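Local coordinates for eukaryotic peptide chain release factor GTP-binding subunit (PDB 1R5B), which belongs to the elongation factor Tu family of translation factors, combining a P-loop GTP-binding domain with two following beta-barrel domains, at residues A370-P375 against G454-V459; T380-V385 against L450-T455; V395-L400 against M422-E427. One frame throughout, in Å; residues are numbered along the deposited sequence.

Interaction 1 of 3, residues A370-P375 against G454-V459; sequences AILELP and GTTVAV
Leu372 N donates to Val457 O at 2.8 Å, a short but bent bond (130° at the hydrogen), with the donor standing well above the carbonyl plane. Val459 N donates to Ala370 O at 3.1 Å, again bent. Each acceptor also receives a CA-H...O contact, from Ile371 CA to Val457 O and from Ala458 CA to Ala370 O, the latter at 3.0 Å. Two carbonyl oxygens are thus each met from the facing chain by an amide and an alpha hydrogen. Glu373 OE1 lies 2.9 Å from Thr456 O and close to Thr455 O, acceptor against acceptor, so the modelled position of this carboxylate is doubtful. The segments run off the end of strand 364-371 and onto the start of strand 457-466, antiparallel neighbours in the beta barrel of the eEF1A-like C-terminal domain. Within the strands, Ala370 CB packs on Val459 CG2 (3.9 Å), the methyl that lies between the backbone N and carbonyl carbon of Val459 (its CG1 being at chi1 -81°). Past the strand end, Leu372 crosses Thr456 at about a right angle, CD1 reaching OG1 and CG2 of the threonine. Pro375 lays the CD and CG corner of its ring against Val457 CG1, 3.9 Å from CD, while Val459 also touches Val30 and Tyr39.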
loop_
_atom_site.group_PDB
_atom_site.type_symbol
_atom_site.label_atom_id
_atom_site.label_comp_id
_atom_site.label_asym_id
_atom_site.label_seq_id
_atom_site.Cartn_x
_atom_site.Cartn_y
_atom_site.Cartn_z
ATOM N N ALA A 370 -2.693 -6.143 -22.678
ATOM C CA ALA A 370 -1.825 -5.426 -23.594
ATOM C C ALA A 370 -0.830 -6.381 -24.243
ATOM O O ALA A 370 0.092 -6.857 -23.582
ATOM C CB ALA A 370 -1.094 -4.309 -22.861
ATOM N N ILE A 371 -1.021 -6.641 -25.538
ATOM C CA ILE A 371 -0.179 -7.564 -26.289
ATOM C C ILE A 371 1.173 -6.902 -26.536
ATOM O O ILE A 371 1.235 -5.687 -26.723
ATOM C CB ILE A 371 -0.876 -7.940 -27.620
ATOM C CG1 ILE A 371 -2.081 -8.848 -27.338
ATOM C CG2 ILE A 371 0.102 -8.619 -28.601
ATOM C CD1 ILE A 371 -3.314 -8.126 -26.802
ATOM N N LEU A 372 2.241 -7.705 -26.569
ATOM C CA LEU A 372 3.619 -7.193 -26.522
ATOM C C LEU A 372 4.514 -7.480 -27.751
ATOM O O LEU A 372 5.315 -6.613 -28.111
ATOM C CB LEU A 372 4.323 -7.680 -25.238
ATOM C CG LEU A 372 4.349 -6.693 -24.058
ATOM C CD1 LEU A 372 4.566 -7.407 -22.731
ATOM C CD2 LEU A 372 5.415 -5.619 -24.269
ATOM N N GLU A 373 4.407 -8.655 -28.391
ATOM C CA GLU A 373 5.395 -9.009 -29.439
ATOM C C GLU A 373 5.016 -9.962 -30.607
ATOM O O GLU A 373 4.923 -9.503 -31.753
ATOM C CB GLU A 373 6.693 -9.513 -28.783
ATOM C CG GLU A 373 6.498 -10.435 -27.583
ATOM C CD GLU A 373 7.503 -11.575 -27.541
ATOM O OE1 GLU A 373 7.134 -12.668 -27.056
ATOM O OE2 GLU A 373 8.660 -11.381 -27.990
ATOM N N LEU A 374 4.844 -11.264 -30.335
ATOM C CA LEU A 374 4.771 -12.304 -31.401
ATOM C C LEU A 374 3.386 -12.677 -32.012
ATOM O O LEU A 374 3.323 -12.941 -33.223
ATOM C CB LEU A 374 5.521 -13.587 -30.953
ATOM C CG LEU A 374 4.839 -14.973 -30.912
ATOM C CD1 LEU A 374 4.742 -15.635 -32.301
ATOM C CD2 LEU A 374 5.570 -15.895 -29.937
ATOM N N PRO A 375 2.312 -12.702 -31.204
ATOM C CA PRO A 375 1.005 -13.292 -31.579
ATOM C C PRO A 375 0.459 -13.216 -33.044
ATOM O O PRO A 375 0.958 -13.932 -33.929
ATOM C CB PRO A 375 0.046 -12.609 -30.581
ATOM C CG PRO A 375 0.849 -12.496 -29.355
ATOM C CD PRO A 375 2.254 -12.175 -29.825
ATOM N N GLY A 454 7.976 -19.333 -23.618
ATOM C CA GLY A 454 9.220 -18.647 -23.905
ATOM C C GLY A 454 9.369 -17.340 -23.141
ATOM O O GLY A 454 9.705 -17.338 -21.951
ATOM N N THR A 455 9.074 -16.235 -23.822
ATOM C CA THR A 455 9.542 -14.909 -23.411
ATOM C C THR A 455 8.456 -13.819 -23.509
ATOM O O THR A 455 8.519 -12.958 -24.387
ATOM C CB THR A 455 10.815 -14.528 -24.262
ATOM O OG1 THR A 455 10.893 -13.111 -24.468
ATOM C CG2 THR A 455 10.749 -15.103 -25.687
ATOM N N THR A 456 7.468 -13.877 -22.615
ATOM C CA THR A 456 6.411 -12.854 -22.496
ATOM C C THR A 456 5.447 -12.793 -23.696
ATOM O O THR A 456 5.670 -13.449 -24.706
ATOM C CB THR A 456 7.032 -11.447 -22.165
ATOM O OG1 THR A 456 6.163 -10.725 -21.284
ATOM C CG2 THR A 456 7.151 -10.520 -23.404
ATOM N N VAL A 457 4.361 -12.032 -23.547
ATOM C CA VAL A 457 3.414 -11.759 -24.639
ATOM C C VAL A 457 2.323 -10.744 -24.298
ATOM O O VAL A 457 1.834 -10.057 -25.178
ATOM C CB VAL A 457 2.694 -13.031 -25.192
ATOM C CG1 VAL A 457 3.438 -13.607 -26.427
ATOM C CG2 VAL A 457 2.469 -14.077 -24.112
ATOM N N ALA A 458 1.903 -10.668 -23.042
ATOM C CA ALA A 458 0.958 -9.625 -22.643
ATOM C C ALA A 458 1.082 -9.224 -21.172
ATOM O O ALA A 458 1.900 -9.772 -20.432
ATOM C CB ALA A 458 -0.473 -10.054 -22.971
ATOM N N VAL A 459 0.280 -8.239 -20.772
ATOM C CA VAL A 459 0.153 -7.833 -19.371
ATOM C C VAL A 459 -1.255 -7.318 -19.137
ATOM O O VAL A 459 -1.861 -6.715 -20.022
ATOM C CB VAL A 459 1.172 -6.729 -18.958
ATOM C CG1 VAL A 459 2.545 -7.327 -18.654
ATOM C CG2 VAL A 459 1.277 -5.632 -20.014
#

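Interaction 2 of 3, residues T380-V385 against L450-T455; sequences TGYSCV and LRDQGT
Cys384 lays its sulfur against the branch point of Leu450, Cys384 SG to Leu450 CG being 3.6 Å. The torsion that carries SG there sets it between the backbone N and carbonyl carbon of the cysteine (chi1 49°). Cys384 CB lies against Arg451 O and Asp452 OD2. The side chains of Tyr382 and Asp452 approach from opposite directions, planes of ring and carboxylate only 21° apart, and Tyr382 OH comes within 2.5 Å of Asp452 OD2. Val385 CG2 meets the amide end of Gln453, 3.7 Å from NE2, the two side chains crossing at about a right angle. The backbones of Val385 and Arg451 form an antiparallel hydrogen-bonded pair: Arg451 N to Val385 O is nearly straight (3.2 Å, 163°) and in the carbonyl plane, whereas Val385 N to Arg451 O is weak. The guanidinium of Arg451 leads away to a salt bridge with Glu29. This pair joins the start of edge strand 385-387 to the end of strand 447-451, whose Leu450 also packs on Val457 and Ala458 of strand 457-466 and on Met386 of strand 385-387.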
loop_
_atom_site.group_PDB
_atom_site.type_symbol
_atom_site.label_atom_id
_atom_site.label_comp_id
_atom_site.label_asym_id
_atom_site.label_seq_id
_atom_site.Cartn_x
_atom_site.Cartn_y
_atom_site.Cartn_z
ATOM N N THR A 380 -11.383 -15.867 -28.656
ATOM C CA THR A 380 -12.310 -16.798 -28.024
ATOM C C THR A 380 -11.684 -18.184 -27.805
ATOM O O THR A 380 -12.390 -19.189 -27.725
ATOM C CB THR A 380 -13.620 -16.858 -28.856
ATOM O OG1 THR A 380 -14.115 -15.527 -29.056
ATOM C CG2 THR A 380 -14.758 -17.554 -28.100
ATOM N N GLY A 381 -10.359 -18.222 -27.673
ATOM C CA GLY A 381 -9.652 -19.463 -27.415
ATOM C C GLY A 381 -8.164 -19.367 -27.683
ATOM O O GLY A 381 -7.612 -20.108 -28.499
ATOM N N TYR A 382 -7.502 -18.441 -26.991
ATOM C CA TYR A 382 -6.057 -18.348 -27.087
ATOM C C TYR A 382 -5.489 -18.904 -25.796
ATOM O O TYR A 382 -5.865 -18.446 -24.741
ATOM C CB TYR A 382 -5.632 -16.894 -27.297
ATOM C CG TYR A 382 -4.143 -16.719 -27.443
ATOM C CD1 TYR A 382 -3.450 -15.796 -26.666
ATOM C CD2 TYR A 382 -3.423 -17.487 -28.356
ATOM C CE1 TYR A 382 -2.083 -15.640 -26.797
ATOM C CE2 TYR A 382 -2.058 -17.339 -28.493
ATOM C CZ TYR A 382 -1.393 -16.415 -27.712
ATOM O OH TYR A 382 -0.039 -16.270 -27.860
ATOM N N SER A 383 -4.607 -19.901 -25.879
ATOM C CA SER A 383 -4.055 -20.544 -24.683
ATOM C C SER A 383 -2.610 -20.146 -24.401
ATOM O O SER A 383 -1.726 -20.332 -25.232
ATOM C CB SER A 383 -4.130 -22.066 -24.787
ATOM O OG SER A 383 -3.587 -22.663 -23.617
ATOM N N CYS A 384 -2.388 -19.592 -23.215
ATOM C CA CYS A 384 -1.043 -19.359 -22.698
ATOM C C CYS A 384 -1.041 -19.529 -21.190
ATOM O O CYS A 384 -2.097 -19.651 -20.563
ATOM C CB CYS A 384 -0.547 -17.952 -23.064
ATOM S SG CYS A 384 -1.713 -16.621 -22.713
ATOM N N VAL A 385 0.153 -19.542 -20.613
ATOM C CA VAL A 385 0.299 -19.513 -19.163
ATOM C C VAL A 385 -0.057 -18.102 -18.664
ATOM O O VAL A 385 0.434 -17.120 -19.213
ATOM C CB VAL A 385 1.751 -19.898 -18.738
ATOM C CG1 VAL A 385 1.895 -19.890 -17.217
ATOM C CG2 VAL A 385 2.138 -21.263 -19.300
ATOM N N LEU A 450 1.387 -12.656 -19.198
ATOM C CA LEU A 450 1.198 -13.863 -20.021
ATOM C C LEU A 450 2.508 -14.297 -20.688
ATOM O O LEU A 450 3.298 -13.462 -21.117
ATOM C CB LEU A 450 0.110 -13.619 -21.073
ATOM C CG LEU A 450 -1.336 -13.737 -20.565
ATOM C CD1 LEU A 450 -1.532 -13.176 -19.165
ATOM C CD2 LEU A 450 -2.289 -13.054 -21.516
ATOM N N ARG A 451 2.729 -15.609 -20.756
ATOM C CA ARG A 451 3.957 -16.189 -21.305
ATOM C C ARG A 451 3.621 -17.259 -22.352
ATOM O O ARG A 451 2.856 -18.185 -22.074
ATOM C CB ARG A 451 4.799 -16.803 -20.179
ATOM C CG ARG A 451 5.744 -15.820 -19.497
ATOM C CD ARG A 451 7.186 -16.305 -19.364
ATOM N NE ARG A 451 8.159 -15.226 -19.562
ATOM C CZ ARG A 451 9.462 -15.316 -19.293
ATOM N NH1 ARG A 451 9.986 -16.438 -18.803
ATOM N NH2 ARG A 451 10.252 -14.269 -19.510
ATOM N N ASP A 452 4.206 -17.140 -23.544
ATOM C CA ASP A 452 3.869 -18.031 -24.658
ATOM C C ASP A 452 4.962 -19.071 -24.902
ATOM O O ASP A 452 5.549 -19.150 -25.988
ATOM C CB ASP A 452 3.576 -17.216 -25.922
ATOM C CG ASP A 452 2.420 -17.782 -26.723
ATOM O OD1 ASP A 452 2.648 -18.244 -27.866
ATOM O OD2 ASP A 452 1.246 -17.803 -26.285
ATOM N N GLN A 453 5.208 -19.876 -23.870
ATOM C CA GLN A 453 6.207 -20.943 -23.907
ATOM C C GLN A 453 7.558 -20.373 -24.333
ATOM O O GLN A 453 8.193 -20.853 -25.276
ATOM C CB GLN A 453 5.757 -22.092 -24.828
ATOM C CG GLN A 453 4.355 -22.676 -24.521
ATOM C CD GLN A 453 3.892 -22.490 -23.063
ATOM O OE1 GLN A 453 4.513 -23.008 -22.135
ATOM N NE2 GLN A 453 2.798 -21.756 -22.876
ATOM N N GLY A 454 7.976 -19.333 -23.618
ATOM C CA GLY A 454 9.220 -18.647 -23.905
ATOM C C GLY A 454 9.369 -17.340 -23.141
ATOM O O GLY A 454 9.705 -17.338 -21.951
ATOM N N THR A 455 9.074 -16.235 -23.822
ATOM C CA THR A 455 9.542 -14.909 -23.411
ATOM C C THR A 455 8.456 -13.819 -23.509
ATOM O O THR A 455 8.519 -12.958 -24.387
ATOM C CB THR A 455 10.815 -14.528 -24.262
ATOM O OG1 THR A 455 10.893 -13.111 -24.468
ATOM C CG2 THR A 455 10.749 -15.103 -25.687
#

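Interaction 3 of 3, residues V395-L400 against M422-E427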
loop_
_atom_site.group_PDB
_atom_site.type_symbol
_atom_site.label_atom_id
_atom_site.label_comp_id
_atom_site.label_asym_id
_atom_site.label_seq_id
_atom_site.Cartn_x
_atom_site.Cartn_y
_atom_site.Cartn_z
ATOM N N VAL A 395 -4.912 -20.183 -19.203
ATOM C CA VAL A 395 -6.002 -19.254 -19.465
ATOM C C VAL A 395 -6.347 -19.110 -20.945
ATOM O O VAL A 395 -5.490 -19.273 -21.807
ATOM C CB VAL A 395 -5.670 -17.859 -18.890
ATOM C CG1 VAL A 395 -4.552 -17.193 -19.692
ATOM C CG2 VAL A 395 -6.911 -16.978 -18.851
ATOM N N SER A 396 -7.611 -18.782 -21.202
ATOM C CA SER A 396 -8.146 -18.600 -22.548
ATOM C C SER A 396 -9.254 -17.547 -22.554
ATOM O O SER A 396 -9.882 -17.288 -21.524
ATOM C CB SER A 396 -8.700 -19.927 -23.079
ATOM O OG SER A 396 -9.755 -20.386 -22.249
ATOM N N PHE A 397 -9.507 -16.955 -23.724
ATOM C CA PHE A 397 -10.495 -15.884 -23.815
ATOM C C PHE A 397 -11.834 -16.498 -24.179
ATOM O O PHE A 397 -11.879 -17.452 -24.934
ATOM C CB PHE A 397 -10.057 -14.827 -24.836
ATOM C CG PHE A 397 -8.775 -14.121 -24.461
ATOM C CD1 PHE A 397 -8.803 -12.859 -23.877
ATOM C CD2 PHE A 397 -7.537 -14.727 -24.686
ATOM C CE1 PHE A 397 -7.619 -12.215 -23.523
ATOM C CE2 PHE A 397 -6.348 -14.087 -24.332
ATOM C CZ PHE A 397 -6.389 -12.834 -23.755
ATOM N N ALA A 398 -12.913 -15.959 -23.620
ATOM C CA ALA A 398 -14.251 -16.524 -23.774
ATOM C C ALA A 398 -15.174 -15.571 -24.528
ATOM O O ALA A 398 -15.787 -15.953 -25.518
ATOM C CB ALA A 398 -14.838 -16.857 -22.410
ATOM N N LYS A 399 -15.275 -14.336 -24.044
ATOM C CA LYS A 399 -16.117 -13.315 -24.664
ATOM C C LYS A 399 -15.298 -12.060 -24.980
ATOM O O LYS A 399 -15.501 -11.019 -24.347
ATOM C CB LYS A 399 -17.297 -12.960 -23.744
ATOM C CG LYS A 399 -18.228 -14.127 -23.427
ATOM C CD LYS A 399 -19.508 -13.653 -22.739
ATOM C CE LYS A 399 -20.503 -14.791 -22.526
ATOM N NZ LYS A 399 -20.616 -15.167 -21.090
ATOM N N LEU A 400 -14.382 -12.170 -25.954
ATOM C CA LEU A 400 -13.570 -11.030 -26.436
ATOM C C LEU A 400 -14.503 -9.867 -26.741
ATOM O O LEU A 400 -15.368 -9.972 -27.602
ATOM C CB LEU A 400 -12.735 -11.397 -27.682
ATOM C CG LEU A 400 -11.248 -11.000 -27.700
ATOM C CD1 LEU A 400 -10.460 -11.817 -26.699
ATOM C CD2 LEU A 400 -10.613 -11.153 -29.076
ATOM N N MET A 422 -1.942 -3.763 -28.975
ATOM C CA MET A 422 -3.387 -3.719 -28.779
ATOM C C MET A 422 -3.701 -3.914 -27.285
ATOM O O MET A 422 -2.805 -4.200 -26.494
ATOM C CB MET A 422 -4.051 -4.804 -29.633
ATOM C CG MET A 422 -5.484 -4.525 -30.034
ATOM S SD MET A 422 -6.007 -5.627 -31.338
ATOM C CE MET A 422 -7.562 -6.210 -30.747
ATOM N N LYS A 423 -4.977 -3.755 -26.931
ATOM C CA LYS A 423 -5.464 -3.844 -25.560
ATOM C C LYS A 423 -6.725 -4.760 -25.439
ATOM O O LYS A 423 -7.026 -5.512 -26.380
ATOM C CB LYS A 423 -5.720 -2.414 -25.063
ATOM C CG LYS A 423 -4.472 -1.708 -24.476
ATOM C CD LYS A 423 -3.868 -0.657 -25.418
ATOM C CE LYS A 423 -4.054 0.764 -24.869
ATOM N NZ LYS A 423 -3.630 1.832 -25.824
ATOM N N ILE A 424 -7.429 -4.744 -24.294
ATOM C CA ILE A 424 -8.697 -5.506 -24.136
ATOM C C ILE A 424 -9.562 -5.176 -22.896
ATOM O O ILE A 424 -9.081 -4.610 -21.920
ATOM C CB ILE A 424 -8.412 -7.035 -24.105
ATOM C CG1 ILE A 424 -9.562 -7.830 -24.757
ATOM C CG2 ILE A 424 -8.166 -7.490 -22.667
ATOM C CD1 ILE A 424 -9.874 -9.204 -24.089
ATOM N N ILE A 425 -10.842 -5.551 -22.955
ATOM C CA ILE A 425 -11.684 -5.731 -21.760
ATOM C C ILE A 425 -12.692 -6.886 -21.991
ATOM O O ILE A 425 -13.754 -6.686 -22.584
ATOM C CB ILE A 425 -12.350 -4.355 -21.285
ATOM C CG1 ILE A 425 -13.889 -4.406 -21.132
ATOM C CG2 ILE A 425 -11.930 -3.183 -22.177
ATOM C CD1 ILE A 425 -14.390 -5.177 -19.904
ATOM N N ALA A 426 -12.343 -8.102 -21.553
ATOM C CA ALA A 426 -13.179 -9.290 -21.822
ATOM C C ALA A 426 -12.981 -10.498 -20.889
ATOM O O ALA A 426 -12.024 -10.558 -20.109
ATOM C CB ALA A 426 -12.984 -9.729 -23.252
ATOM N N GLU A 427 -13.900 -11.465 -21.012
ATOM C CA GLU A 427 -13.940 -12.663 -20.153
ATOM C C GLU A 427 -12.756 -13.601 -20.381
ATOM O O GLU A 427 -12.307 -13.797 -21.511
ATOM C CB GLU A 427 -15.246 -13.464 -20.356
ATOM C CG GLU A 427 -16.307 -13.243 -19.281
ATOM C CD GLU A 427 -17.267 -14.413 -19.132
ATOM O OE1 GLU A 427 -18.448 -14.272 -19.518
ATOM O OE2 GLU A 427 -16.843 -15.473 -18.621
#
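Lys399 and Glu427 carry the charged part of the contact, their side chains running side by side and pointing the same way. Lys399 NZ reaches Glu427 OE1 at 2.8 Å in a salt bridge, meeting the syn side of that oxygen 24° out of the carboxylate plane. The lysine chain is extended until its last torsion, where a bend (chi4 109°) turns the ammonium in toward the acid. Along the way the methylenes lie against the same oxygen, Lys399 CD being 3.4 Å from Glu427 OE1.

The backbone hydrogen bond is of a different kind. Ala398 N donates to Glu427 O at 3.1 Å, nearly straight at the hydrogen (163°) but from well above the carbonyl plane rather than along a lone pair. Phe397 CA adds a long CA-H...O contact to the same oxygen.

Apolar contacts gather around Ile424. Its CD1 touches CD1 and CE1 of the Phe397 ring obliquely, 3.8 Å from CE1, and also meets Leu400 CD1 at 3.7 Å. Leu400 sets out away from 422-427, yet its CD1 comes back to the isoleucine. Nearer the charged pair, Ala398 CB and Lys399 CB both rest on Glu427 CB. Ala426 CB lies against Leu400 CA at 3.5 Å, where the chain of 395-400 has turned past the end of its short strand.

Strand 396-397 is the outermost strand here, bonded through Ser396 to Glu429 of strand 426-430. That strand lies between it and strand 364-371, where Ala426 bonds with Ala367 and where Ile369 takes up the packing of both Phe397 and Ile424.

All three contacts belong to one antiparallel sheet of the C-terminal barrel and are partly buried. Interaction 1 is central in strand order, joining 364-371 to 457-466 with Val457 to Val459 buried; interactions 2 and 3 involve the outermost strands, 385-387 and 396-397. Interactions 1 and 2 meet where Ala458 O and Leu450 N probably bond; interaction 1 reaches interaction 3 through Ile371 N and Met422 O. Cys384 O and Val395 N probably bond just before the two outermost strands, consistent with the sheet closing into a barrel. Interaction 1 is chiefly backbone bonding, interaction 2 adds a phenol-carboxylate approach, and interaction 3 sets a salt bridge from exposed Lys399 beside an aromatic-aliphatic cluster centred on buried Ile424.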